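Local coordinates for formimidoylglutamase (Bacillus subtilis, PDB 3M1R), which hydrolyses N-formimidoyl-L-glutamate to L-glutamate and formamide in the histidine degradation pathway, using two manganese ions per subunit, at residues 214-218 with 263-269; 222-227 with 272-277; 92-96 with 106-111. All blocks are in the same frame, centred on the assembly; numbering follows the deposited sequence.

Contact 1. Residues 214-218 with 263-269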
HETATM    1  N   MSE D 214      31.344 -10.181  -2.192  1.00 40.45           N
HETATM    2  CA  MSE D 214      30.653 -10.393  -0.932  1.00 36.57           C
HETATM    3  C   MSE D 214      31.238 -11.620  -0.261  1.00 45.31           C
HETATM    4  O   MSE D 214      31.298 -11.693   0.966  1.00 49.39           O
HETATM    5  CB  MSE D 214      29.156 -10.616  -1.186  1.00 35.66           C
HETATM    6  CG  MSE D 214      28.367  -9.320  -1.396  1.00 37.51           C
HETATM    7 SE   MSE D 214      28.534  -8.043   0.093  0.91 51.27          SE
HETATM    8  CE  MSE D 214      28.123  -9.230   1.578  1.00 34.67           C
ATOM      9  N   ASP D 215      31.676 -12.583  -1.074  1.00 44.05           N
ATOM     10  CA  ASP D 215      32.215 -13.834  -0.559  1.00 51.78           C
ATOM     11  C   ASP D 215      33.510 -13.545   0.187  1.00 53.01           C
ATOM     12  O   ASP D 215      33.714 -14.019   1.310  1.00 55.71           O
ATOM     13  CB  ASP D 215      32.479 -14.824  -1.705  1.00 65.68           C
ATOM     14  CG  ASP D 215      32.140 -16.273  -1.335  1.00 78.35           C
ATOM     15  OD1 ASP D 215      30.978 -16.683  -1.558  1.00 83.20           O
ATOM     16  OD2 ASP D 215      33.030 -17.007  -0.842  1.00 80.38           O
HETATM   17  N   MSE D 216      34.381 -12.760  -0.445  1.00 51.93           N
HETATM   18  CA  MSE D 216      35.667 -12.385   0.146  1.00 50.74           C
HETATM   19  C   MSE D 216      35.453 -11.551   1.400  1.00 50.78           C
HETATM   20  O   MSE D 216      36.114 -11.762   2.417  1.00 52.74           O
HETATM   21  CB  MSE D 216      36.513 -11.600  -0.859  1.00 50.23           C
HETATM   22  CG  MSE D 216      37.015 -12.430  -2.042  1.00 58.16           C
HETATM   23 SE   MSE D 216      37.500 -11.338  -3.588  0.75 68.04          SE
HETATM   24  CE  MSE D 216      38.855 -10.220  -2.735  1.00100.28           C
ATOM     25  N   ILE D 217      34.516 -10.609   1.317  1.00 50.13           N
ATOM     26  CA  ILE D 217      34.221  -9.695   2.413  1.00 47.67           C
ATOM     27  C   ILE D 217      33.681 -10.476   3.604  1.00 49.57           C
ATOM     28  O   ILE D 217      33.975 -10.155   4.747  1.00 56.87           O
ATOM     29  CB  ILE D 217      33.212  -8.614   1.960  1.00 43.61           C
ATOM     30  CG1 ILE D 217      33.896  -7.624   1.026  1.00 48.88           C
ATOM     31  CG2 ILE D 217      32.620  -7.874   3.136  1.00 37.60           C
ATOM     32  CD1 ILE D 217      32.939  -6.752   0.271  1.00 50.84           C
ATOM     33  N   ARG D 218      32.904 -11.516   3.335  1.00 51.59           N
ATOM     34  CA  ARG D 218      32.296 -12.293   4.406  1.00 50.22           C
ATOM     35  C   ARG D 218      33.301 -13.165   5.144  1.00 58.23           C
ATOM     36  O   ARG D 218      33.184 -13.361   6.352  1.00 68.25           O
ATOM     37  CB  ARG D 218      31.140 -13.136   3.875  1.00 43.36           C
ATOM     38  CG  ARG D 218      29.863 -12.336   3.675  1.00 54.49           C
ATOM     39  CD  ARG D 218      29.036 -12.271   4.948  1.00 56.58           C
ATOM     40  NE  ARG D 218      27.979 -11.263   4.874  1.00 54.31           N
ATOM     41  CZ  ARG D 218      28.152 -10.000   5.247  1.00 50.74           C
ATOM     42  NH1 ARG D 218      29.337  -9.602   5.706  1.00 43.58           N
ATOM     43  NH2 ARG D 218      27.158  -9.132   5.155  1.00 48.50           N
ATOM     44  N   GLY D 263      21.882 -11.528  -0.141  1.00 45.99           N
ATOM     45  CA  GLY D 263      23.325 -11.726  -0.178  1.00 44.02           C
ATOM     46  C   GLY D 263      24.181 -10.471  -0.128  1.00 40.75           C
ATOM     47  O   GLY D 263      25.316 -10.477  -0.599  1.00 48.59           O
ATOM     48  N   GLY D 264      23.658  -9.400   0.453  1.00 31.58           N
ATOM     49  CA  GLY D 264      24.377  -8.137   0.477  1.00 29.67           C
ATOM     50  C   GLY D 264      24.852  -7.687   1.845  1.00 36.61           C
ATOM     51  O   GLY D 264      24.704  -8.389   2.843  1.00 39.75           O
ATOM     52  N   LEU D 265      25.434  -6.496   1.890  1.00 38.17           N
ATOM     53  CA  LEU D 265      25.926  -5.917   3.130  1.00 33.33           C
ATOM     54  C   LEU D 265      24.773  -5.577   4.089  1.00 35.43           C
ATOM     55  O   LEU D 265      23.641  -5.342   3.660  1.00 33.94           O
ATOM     56  CB  LEU D 265      26.703  -4.634   2.831  1.00 37.12           C
ATOM     57  CG  LEU D 265      28.111  -4.662   2.255  1.00 39.00           C
ATOM     58  CD1 LEU D 265      28.655  -3.223   2.269  1.00 33.67           C
ATOM     59  CD2 LEU D 265      29.013  -5.577   3.092  1.00 39.55           C
ATOM     60  N   TYR D 266      25.057  -5.528   5.384  1.00 33.08           N
ATOM     61  CA  TYR D 266      24.059  -5.026   6.323  1.00 39.15           C
ATOM     62  C   TYR D 266      24.424  -3.580   6.679  1.00 31.80           C
ATOM     63  O   TYR D 266      25.577  -3.220   6.599  1.00 30.70           O
ATOM     64  CB  TYR D 266      23.925  -5.979   7.520  1.00 51.37           C
ATOM     65  CG  TYR D 266      23.526  -7.389   7.061  1.00 64.54           C
ATOM     66  CD1 TYR D 266      24.383  -8.478   7.223  1.00 69.83           C
ATOM     67  CD2 TYR D 266      22.308  -7.614   6.418  1.00 66.89           C
ATOM     68  CE1 TYR D 266      24.021  -9.756   6.784  1.00 71.16           C
ATOM     69  CE2 TYR D 266      21.938  -8.882   5.975  1.00 66.05           C
ATOM     70  CZ  TYR D 266      22.796  -9.948   6.161  1.00 73.37           C
ATOM     71  OH  TYR D 266      22.422 -11.202   5.713  1.00 77.02           O
ATOM     72  N   THR D 267      23.446  -2.732   6.992  1.00 30.20           N
ATOM     73  CA  THR D 267      23.721  -1.300   7.102  1.00 31.67           C
ATOM     74  C   THR D 267      24.799  -0.922   8.144  1.00 32.81           C
ATOM     75  O   THR D 267      25.640  -0.082   7.883  1.00 39.83           O
ATOM     76  CB  THR D 267      22.444  -0.470   7.357  1.00 35.34           C
ATOM     77  OG1 THR D 267      21.432  -0.849   6.424  1.00 38.61           O
ATOM     78  CG2 THR D 267      22.744   1.018   7.166  1.00 30.90           C
ATOM     79  N   ASP D 268      24.776  -1.545   9.313  1.00 34.60           N
ATOM     80  CA  ASP D 268      25.757  -1.240  10.349  1.00 42.80           C
ATOM     81  C   ASP D 268      27.193  -1.542   9.888  1.00 48.04           C
ATOM     82  O   ASP D 268      28.129  -0.810  10.215  1.00 51.63           O
ATOM     83  CB  ASP D 268      25.416  -1.987  11.636  1.00 53.97           C
ATOM     84  CG  ASP D 268      25.215  -3.463  11.412  1.00 68.88           C
ATOM     85  OD1 ASP D 268      26.212  -4.162  11.136  1.00 73.66           O
ATOM     86  OD2 ASP D 268      24.058  -3.927  11.512  1.00 79.23           O
ATOM     87  N   GLU D 269      27.352  -2.618   9.128  1.00 45.96           N
ATOM     88  CA  GLU D 269      28.605  -2.930   8.445  1.00 44.75           C
ATOM     89  C   GLU D 269      29.029  -1.796   7.505  1.00 44.11           C
ATOM     90  O   GLU D 269      30.183  -1.396   7.488  1.00 42.87           O
ATOM     91  CB  GLU D 269      28.392  -4.157   7.582  1.00 46.90           C
ATOM     92  CG  GLU D 269      29.276  -5.314   7.863  1.00 51.62           C
ATOM     93  CD  GLU D 269      28.976  -6.460   6.917  1.00 52.52           C
ATOM     94  OE1 GLU D 269      27.792  -6.619   6.514  1.00 52.69           O
ATOM     95  OE2 GLU D 269      29.929  -7.182   6.555  1.00 53.88           O
TER

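Contact 2. Residues 222-227 with 272-277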
ATOM      1  N   LEU D 222      34.632  -6.839   6.260  1.00 46.23           N
ATOM      2  CA  LEU D 222      34.689  -5.596   5.490  1.00 47.53           C
ATOM      3  C   LEU D 222      35.848  -4.654   5.886  1.00 48.58           C
ATOM      4  O   LEU D 222      36.622  -4.220   5.032  1.00 45.58           O
ATOM      5  CB  LEU D 222      33.338  -4.859   5.520  1.00 44.26           C
ATOM      6  CG  LEU D 222      33.289  -3.596   4.655  1.00 42.70           C
ATOM      7  CD1 LEU D 222      33.824  -3.871   3.250  1.00 40.10           C
ATOM      8  CD2 LEU D 222      31.887  -2.997   4.605  1.00 35.14           C
ATOM      9  N   ILE D 223      35.961  -4.325   7.170  1.00 45.68           N
ATOM     10  CA  ILE D 223      37.005  -3.397   7.586  1.00 50.14           C
ATOM     11  C   ILE D 223      38.428  -3.942   7.343  1.00 55.37           C
ATOM     12  O   ILE D 223      39.285  -3.223   6.829  1.00 59.45           O
ATOM     13  CB  ILE D 223      36.859  -2.941   9.048  1.00 48.78           C
ATOM     14  CG1 ILE D 223      35.510  -2.247   9.275  1.00 46.42           C
ATOM     15  CG2 ILE D 223      38.011  -2.010   9.403  1.00 49.14           C
ATOM     16  CD1 ILE D 223      35.463  -0.839   8.770  1.00 49.58           C
ATOM     17  N   PRO D 224      38.690  -5.204   7.715  1.00 52.26           N
ATOM     18  CA  PRO D 224      39.993  -5.777   7.343  1.00 53.64           C
ATOM     19  C   PRO D 224      40.218  -5.799   5.824  1.00 51.06           C
ATOM     20  O   PRO D 224      41.323  -5.548   5.359  1.00 53.42           O
ATOM     21  CB  PRO D 224      39.923  -7.201   7.905  1.00 50.02           C
ATOM     22  CG  PRO D 224      38.987  -7.092   9.058  1.00 56.29           C
ATOM     23  CD  PRO D 224      37.929  -6.104   8.600  1.00 53.70           C
ATOM     24  N   THR D 225      39.180  -6.082   5.054  1.00 49.60           N
ATOM     25  CA  THR D 225      39.322  -6.073   3.601  1.00 55.41           C
ATOM     26  C   THR D 225      39.807  -4.712   3.103  1.00 57.95           C
ATOM     27  O   THR D 225      40.665  -4.632   2.230  1.00 63.26           O
ATOM     28  CB  THR D 225      38.015  -6.434   2.885  1.00 52.71           C
ATOM     29  OG1 THR D 225      37.695  -7.810   3.124  1.00 59.62           O
ATOM     30  CG2 THR D 225      38.167  -6.224   1.392  1.00 47.70           C
ATOM     31  N   ILE D 226      39.267  -3.643   3.674  1.00 56.62           N
ATOM     32  CA  ILE D 226      39.651  -2.286   3.292  1.00 49.77           C
ATOM     33  C   ILE D 226      41.067  -1.911   3.744  1.00 55.01           C
ATOM     34  O   ILE D 226      41.799  -1.232   3.020  1.00 60.75           O
ATOM     35  CB  ILE D 226      38.643  -1.260   3.839  1.00 41.70           C
ATOM     36  CG1 ILE D 226      37.279  -1.448   3.179  1.00 41.66           C
ATOM     37  CG2 ILE D 226      39.130   0.152   3.607  1.00 43.32           C
ATOM     38  CD1 ILE D 226      36.251  -0.479   3.703  1.00 42.87           C
ATOM     39  N   LYS D 227      41.455  -2.345   4.938  1.00 53.50           N
ATOM     40  CA  LYS D 227      42.807  -2.073   5.419  1.00 60.17           C
ATOM     41  C   LYS D 227      43.827  -2.753   4.519  1.00 66.66           C
ATOM     42  O   LYS D 227      44.905  -2.224   4.267  1.00 66.24           O
ATOM     43  CB  LYS D 227      42.980  -2.532   6.869  1.00 58.48           C
ATOM     44  CG  LYS D 227      42.351  -1.601   7.878  1.00 56.31           C
ATOM     45  CD  LYS D 227      42.149  -2.295   9.201  1.00 67.79           C
ATOM     46  CE  LYS D 227      41.681  -1.315  10.270  1.00 71.49           C
ATOM     47  NZ  LYS D 227      41.603  -1.961  11.612  1.00 70.31           N
ATOM     48  N   GLU D 272      30.005   1.517   9.452  1.00 41.68           N
ATOM     49  CA  GLU D 272      31.315   1.438  10.094  1.00 43.96           C
ATOM     50  C   GLU D 272      32.406   1.658   9.056  1.00 42.55           C
ATOM     51  O   GLU D 272      33.376   2.355   9.306  1.00 39.57           O
ATOM     52  CB  GLU D 272      31.488   0.085  10.790  1.00 50.50           C
ATOM     53  CG  GLU D 272      32.429   0.099  11.982  1.00 66.16           C
ATOM     54  CD  GLU D 272      31.982   1.061  13.078  1.00 79.36           C
ATOM     55  OE1 GLU D 272      32.844   1.512  13.860  1.00 87.70           O
ATOM     56  OE2 GLU D 272      30.774   1.375  13.160  1.00 81.84           O
ATOM     57  N   ALA D 273      32.220   1.078   7.874  1.00 37.90           N
ATOM     58  CA  ALA D 273      33.212   1.172   6.799  1.00 43.22           C
ATOM     59  C   ALA D 273      33.344   2.599   6.276  1.00 40.69           C
ATOM     60  O   ALA D 273      34.447   3.114   6.114  1.00 42.17           O
ATOM     61  CB  ALA D 273      32.865   0.207   5.653  1.00 36.21           C
ATOM     62  N   VAL D 274      32.209   3.231   6.004  1.00 40.28           N
ATOM     63  CA  VAL D 274      32.191   4.646   5.661  1.00 39.48           C
ATOM     64  C   VAL D 274      32.888   5.529   6.735  1.00 43.02           C
ATOM     65  O   VAL D 274      33.669   6.427   6.395  1.00 38.81           O
ATOM     66  CB  VAL D 274      30.751   5.122   5.422  1.00 37.70           C
ATOM     67  CG1 VAL D 274      30.710   6.625   5.233  1.00 40.73           C
ATOM     68  CG2 VAL D 274      30.167   4.402   4.209  1.00 43.50           C
ATOM     69  N   LYS D 275      32.612   5.292   8.019  1.00 43.30           N
ATOM     70  CA  LYS D 275      33.267   6.095   9.058  1.00 41.86           C
ATOM     71  C   LYS D 275      34.797   5.903   9.024  1.00 43.71           C
ATOM     72  O   LYS D 275      35.550   6.861   9.081  1.00 45.27           O
ATOM     73  CB  LYS D 275      32.705   5.825  10.462  1.00 42.85           C
ATOM     74  CG  LYS D 275      33.603   6.434  11.565  1.00 51.74           C
ATOM     75  CD  LYS D 275      33.056   6.286  12.988  1.00 58.75           C
ATOM     76  CE  LYS D 275      32.517   4.879  13.296  1.00 65.77           C
ATOM     77  NZ  LYS D 275      31.043   4.703  12.965  1.00 57.77           N
ATOM     78  N   TYR D 276      35.241   4.658   8.905  1.00 41.02           N
ATOM     79  CA  TYR D 276      36.650   4.360   8.723  1.00 40.07           C
ATOM     80  C   TYR D 276      37.281   5.140   7.566  1.00 40.53           C
ATOM     81  O   TYR D 276      38.226   5.904   7.772  1.00 36.99           O
ATOM     82  CB  TYR D 276      36.867   2.857   8.519  1.00 47.08           C
ATOM     83  CG  TYR D 276      38.329   2.480   8.443  1.00 47.71           C
ATOM     84  CD1 TYR D 276      39.144   2.566   9.561  1.00 56.11           C
ATOM     85  CD2 TYR D 276      38.894   2.048   7.256  1.00 44.89           C
ATOM     86  CE1 TYR D 276      40.493   2.233   9.498  1.00 59.90           C
ATOM     87  CE2 TYR D 276      40.238   1.715   7.183  1.00 51.67           C
ATOM     88  CZ  TYR D 276      41.030   1.807   8.306  1.00 55.62           C
ATOM     89  OH  TYR D 276      42.360   1.469   8.234  1.00 62.87           O
ATOM     90  N   ILE D 277      36.780   4.938   6.348  1.00 42.85           N
ATOM     91  CA  ILE D 277      37.338   5.616   5.178  1.00 44.31           C
ATOM     92  C   ILE D 277      37.319   7.141   5.328  1.00 47.94           C
ATOM     93  O   ILE D 277      38.268   7.831   4.944  1.00 49.76           O
ATOM     94  CB  ILE D 277      36.579   5.233   3.898  1.00 46.28           C
ATOM     95  CG1 ILE D 277      36.865   3.774   3.532  1.00 41.97           C
ATOM     96  CG2 ILE D 277      36.960   6.165   2.765  1.00 44.97           C
ATOM     97  CD1 ILE D 277      35.825   3.151   2.612  1.00 44.61           C
TER

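Contact 3. Residues 92-96 with 106-111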
ATOM      1  N   ASP D  92      20.146  22.033  -5.503  1.00 44.09           N
ATOM      2  CA  ASP D  92      20.120  20.903  -6.413  1.00 42.20           C
ATOM      3  C   ASP D  92      20.699  21.326  -7.768  1.00 46.53           C
ATOM      4  O   ASP D  92      20.472  22.450  -8.244  1.00 41.75           O
ATOM      5  CB  ASP D  92      18.689  20.407  -6.615  1.00 42.47           C
ATOM      6  CG  ASP D  92      18.149  19.636  -5.415  1.00 47.62           C
ATOM      7  OD1 ASP D  92      18.948  19.123  -4.603  1.00 41.55           O
ATOM      8  OD2 ASP D  92      16.908  19.524  -5.308  1.00 50.90           O
ATOM      9  N   ILE D  93      21.443  20.422  -8.391  1.00 43.90           N
ATOM     10  CA  ILE D  93      21.903  20.659  -9.736  1.00 48.64           C
ATOM     11  C   ILE D  93      20.728  20.528 -10.656  1.00 51.37           C
ATOM     12  O   ILE D  93      19.991  19.543 -10.602  1.00 55.62           O
ATOM     13  CB  ILE D  93      22.984  19.682 -10.139  1.00 53.51           C
ATOM     14  CG1 ILE D  93      24.193  19.880  -9.232  1.00 52.09           C
ATOM     15  CG2 ILE D  93      23.371  19.907 -11.594  1.00 53.96           C
ATOM     16  CD1 ILE D  93      25.197  18.775  -9.307  1.00 57.06           C
ATOM     17  N   ASP D  94      20.536  21.537 -11.496  1.00 51.11           N
ATOM     18  CA  ASP D  94      19.417  21.529 -12.428  1.00 51.93           C
ATOM     19  C   ASP D  94      19.470  20.333 -13.382  1.00 55.56           C
ATOM     20  O   ASP D  94      20.505  20.041 -13.981  1.00 63.41           O
ATOM     21  CB  ASP D  94      19.372  22.829 -13.221  1.00 57.52           C
ATOM     22  CG  ASP D  94      18.270  22.833 -14.239  1.00 64.59           C
ATOM     23  OD1 ASP D  94      17.105  23.025 -13.843  1.00 67.55           O
ATOM     24  OD2 ASP D  94      18.565  22.621 -15.431  1.00 71.00           O
ATOM     25  N   ILE D  95      18.347  19.642 -13.527  1.00 50.81           N
ATOM     26  CA  ILE D  95      18.297  18.477 -14.393  1.00 48.20           C
ATOM     27  C   ILE D  95      17.335  18.729 -15.547  1.00 53.47           C
ATOM     28  O   ILE D  95      16.200  19.165 -15.342  1.00 52.06           O
ATOM     29  CB  ILE D  95      17.849  17.213 -13.624  1.00 46.53           C
ATOM     30  CG1 ILE D  95      18.788  16.926 -12.453  1.00 44.47           C
ATOM     31  CG2 ILE D  95      17.756  16.000 -14.574  1.00 47.54           C
ATOM     32  CD1 ILE D  95      20.235  16.761 -12.847  1.00 46.12           C
ATOM     33  N   HIS D  96      17.783  18.456 -16.765  1.00 57.54           N
ATOM     34  CA  HIS D  96      16.910  18.621 -17.917  1.00 66.17           C
ATOM     35  C   HIS D  96      15.784  17.590 -17.922  1.00 68.49           C
ATOM     36  O   HIS D  96      16.034  16.384 -17.829  1.00 68.33           O
ATOM     37  CB  HIS D  96      17.696  18.501 -19.211  1.00 69.40           C
ATOM     38  CG  HIS D  96      16.966  19.046 -20.392  1.00 78.73           C
ATOM     39  ND1 HIS D  96      17.534  19.940 -21.271  1.00 84.84           N
ATOM     40  CD2 HIS D  96      15.695  18.852 -20.817  1.00 81.50           C
ATOM     41  CE1 HIS D  96      16.652  20.257 -22.202  1.00 89.09           C
ATOM     42  NE2 HIS D  96      15.528  19.612 -21.948  1.00 86.83           N
ATOM     43  N   HIS D 106      25.334  19.622 -17.047  1.00 46.49           N
ATOM     44  CA  HIS D 106      24.972  20.444 -15.901  1.00 46.54           C
ATOM     45  C   HIS D 106      25.784  19.997 -14.690  1.00 53.02           C
ATOM     46  O   HIS D 106      26.402  20.813 -13.998  1.00 50.90           O
ATOM     47  CB  HIS D 106      23.494  20.309 -15.585  1.00 40.90           C
ATOM     48  CG  HIS D 106      22.597  20.923 -16.604  1.00 46.84           C
ATOM     49  ND1 HIS D 106      23.076  21.630 -17.691  1.00 52.72           N
ATOM     50  CD2 HIS D 106      21.250  20.951 -16.706  1.00 51.26           C
ATOM     51  CE1 HIS D 106      22.066  22.054 -18.414  1.00 54.85           C
ATOM     52  NE2 HIS D 106      20.938  21.661 -17.843  1.00 56.27           N
ATOM     53  N   ILE D 107      25.788  18.688 -14.454  1.00 48.75           N
ATOM     54  CA  ILE D 107      26.458  18.124 -13.291  1.00 45.81           C
ATOM     55  C   ILE D 107      27.950  18.388 -13.318  1.00 49.08           C
ATOM     56  O   ILE D 107      28.516  18.872 -12.339  1.00 44.56           O
ATOM     57  CB  ILE D 107      26.209  16.612 -13.174  1.00 47.03           C
ATOM     58  CG1 ILE D 107      24.694  16.335 -13.112  1.00 42.60           C
ATOM     59  CG2 ILE D 107      26.947  16.054 -11.966  1.00 45.70           C
ATOM     60  CD1 ILE D 107      24.304  14.859 -13.167  1.00 39.64           C
ATOM     61  N   PHE D 108      28.595  18.085 -14.441  1.00 50.31           N
ATOM     62  CA  PHE D 108      30.026  18.277 -14.517  1.00 44.72           C
ATOM     63  C   PHE D 108      30.415  19.742 -14.358  1.00 48.24           C
ATOM     64  O   PHE D 108      31.389  20.053 -13.689  1.00 50.63           O
ATOM     65  CB  PHE D 108      30.622  17.733 -15.811  1.00 48.28           C
ATOM     66  CG  PHE D 108      32.076  18.071 -15.968  1.00 49.51           C
ATOM     67  CD1 PHE D 108      32.504  18.929 -16.966  1.00 57.22           C
ATOM     68  CD2 PHE D 108      33.007  17.576 -15.073  1.00 52.94           C
ATOM     69  CE1 PHE D 108      33.845  19.258 -17.098  1.00 58.45           C
ATOM     70  CE2 PHE D 108      34.351  17.901 -15.191  1.00 57.34           C
ATOM     71  CZ  PHE D 108      34.774  18.746 -16.203  1.00 58.63           C
ATOM     72  N   GLN D 109      29.654  20.640 -14.972  1.00 51.59           N
ATOM     73  CA  GLN D 109      30.026  22.058 -14.990  1.00 55.61           C
ATOM     74  C   GLN D 109      29.858  22.704 -13.637  1.00 56.03           C
ATOM     75  O   GLN D 109      30.684  23.521 -13.227  1.00 53.21           O
ATOM     76  CB  GLN D 109      29.157  22.834 -15.969  1.00 64.35           C
ATOM     77  CG  GLN D 109      29.644  22.856 -17.386  1.00 77.86           C
ATOM     78  CD  GLN D 109      28.734  23.698 -18.250  1.00 91.93           C
ATOM     79  OE1 GLN D 109      28.031  23.181 -19.120  1.00 96.55           O
ATOM     80  NE2 GLN D 109      28.722  25.004 -17.995  1.00 96.74           N
ATOM     81  N   THR D 110      28.760  22.358 -12.965  1.00 50.80           N
ATOM     82  CA  THR D 110      28.435  22.956 -11.689  1.00 47.59           C
ATOM     83  C   THR D 110      29.456  22.483 -10.684  1.00 51.68           C
ATOM     84  O   THR D 110      30.049  23.277  -9.949  1.00 58.50           O
ATOM     85  CB  THR D 110      27.029  22.556 -11.236  1.00 43.93           C
ATOM     86  OG1 THR D 110      26.071  23.065 -12.173  1.00 51.85           O
ATOM     87  CG2 THR D 110      26.727  23.111  -9.857  1.00 40.88           C
HETATM   88  N   MSE D 111      29.671  21.177 -10.689  1.00 51.95           N
HETATM   89  CA  MSE D 111      30.612  20.526  -9.802  1.00 52.73           C
HETATM   90  C   MSE D 111      32.014  21.116 -10.003  1.00 53.64           C
HETATM   91  O   MSE D 111      32.727  21.413  -9.044  1.00 51.41           O
HETATM   92  CB  MSE D 111      30.612  19.030 -10.110  1.00 60.68           C
HETATM   93  CG  MSE D 111      30.745  18.121  -8.910  1.00 72.56           C
HETATM   94 SE   MSE D 111      29.173  18.101  -7.768  0.89 64.66          SE
HETATM   95  CE  MSE D 111      30.015  17.349  -6.187  1.00134.68           C
TER

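Contact 1. Residues 214-218 with 263-269
Arg-218 bends at its second torsion (chi2 -87°), carrying the guanidinium away from its own helix and end-on to the carboxylate of Glu-269, whose chain runs extended beyond CG. In this arginase-family fold the bridge joins the short helix 214-220, which follows the edge strand 210-213 of the parallel sheet, to the first turn of helix 267-278. NH1 of Arg-218 gives a nearly straight bond to Glu-269 OE2 (2.6 Å), and NH2 gives another to OE1 of the same residue (2.9 Å); the two flat groups lie 24° apart, nearly coplanar. Glu-269 OE1 also accepts a hydrogen bond from the backbone N of Tyr-266 (3.2 Å), so three donors limit the rotation of the carboxylate, and the N-cap residue is tied to the first turn of its helix. Selenomethionine Met-214 doubles back at its second and third torsions, setting CE over one face of the Arg-218 guanidinium, offset toward the rim. That methyl also rests 3.6 Å from Gly-264 C. Beside the salt bridge, Leu-265 CD2 meets both Met-214 SE (3.9 Å) and Ile-217 CG2. Nearer the start of the loop, CG of Met-214 lies 3.4 Å from the carbonyl O of Gly-263.

Contact 2. Residues 222-227 with 272-277
Ala-273 offers its methyl to three aliphatic side chains of the facing helix. The axes of 222-227 and 272-277 run in roughly the same direction, crossing at -30° and approaching to 10.0 Å. The purely aliphatic contacts come first. Leu-222 CD2 presses on Ala-273 CB at 3.5 Å, while Ile-226 CD1 reaches the same CB from farther along its helix. The CB of Ile-223 points neither straight at the other helix nor away from it, but the chain folds at chi2 (-78°), and this turn delivers CD1 to 3.6 Å from Ala-273 CA; the same methyl adjoins CB of Tyr-276. Deeper in, the CD1 methyls of Ile-226 and Ile-277 touch at 3.8 Å, the two chains crossing at about a right angle.

The contacts of the Tyr-276 ring and its hydroxyl form a second group. Ile-226 CG2 stands at the ring's edge, 4.1 Å from CE2 of Tyr-276. At the far end of the ring the extended chain of Lys-227 crosses almost perpendicularly, pressing CG to within 3.1 Å of Tyr-276 OH, a tight approach of carbon to oxygen.

Within the second helix, Lys-275 NZ makes a weak hydrogen bond, part of a salt bridge, to Glu-272 OE2. In the layered alpha/beta fold, Ala-273 and Ile-277 rest on strand 147-152 through Phe-152 and Ile-150, Leu-222 backs onto Ile-217 of helix 214-220, and Val-274 turns to helix 300-318.

Contact 3. Residues 92-96 with 106-111
His-106 and Asp-94 lie side by side and point the same way, the imidazole and carboxylate planes turned 41° apart. The ring presents its edge to the strand end: the backbone O of Asp-94 meets it there, near the ring plane, 3.0 Å from His-106 CD2, and OD2 of the same aspartate lies 3.4 Å from that carbon. Asp-94 holds CG anti to its own N (chi1 177°), which lays the carboxylate alongside the ring rather than across it. Phe-9 of a neighbouring subunit stacks on the histidine.

Ile-93 approaches the helix differently, spreading both branches along residues 106-111. CG2 nestles against the backbone, 3.9 Å from the N of Ile-107, and the side chain of Ile-93 crosses that of Ile-107 at about a right angle. The CD1 end continues toward Met-111, a selenomethionine, with SE 4.3 Å from CD1 of Ile-93. Here strand 87-93 hands over to helix 100-117 in a beta-alpha-beta crossover of the central sheet, which returns in strand 121-127 after passing over strand 39-45. Asp-92 and Ile-93 also pair antiparallel with a strand of that neighbouring subunit, carrying the sheet across the interface.

Thr-110 slides past Ile-93 in the opposite direction, bringing its CG2 to 4.2 Å from Ile-93 CG1. Its OG1 turns back to give a 2.9 Å hydrogen bond to the carbonyl O of His-106, which takes the N of Thr-110 on the other face of its plane. With an alanine here in place of Thr-110, that carbonyl would probably keep the backbone bond alone, and a gap would be likely to open beside Ile-93 CG1. Farther down the loop, Ile-95 CD1 just touches Ile-107 CG1.

Overall arrangement
Contact 3 comes first along the chain and closes before the other two open. Contacts 1 and 2 interlock, their segments alternating: helices 214-220 and 222-234, consecutive in sequence, both meet helix 267-278. Their centres are 12 Å apart, and they touch where Leu-222 CD2 packs on Leu-265 CD1 at 4.0 Å, so they make one continuous patch toward the edge strand 210-213. Contact 3 lies on the opposite side of the chain's centre, its centre 33 Å from that of contact 1 and 31 Å from that of contact 2. One parallel sheet spans the distance. Contacts 1 and 2 thus join helices near one edge of that sheet, whereas contact 3 joins a strand to a helix at a subunit interface; contact 1 also meets neighbouring subunits.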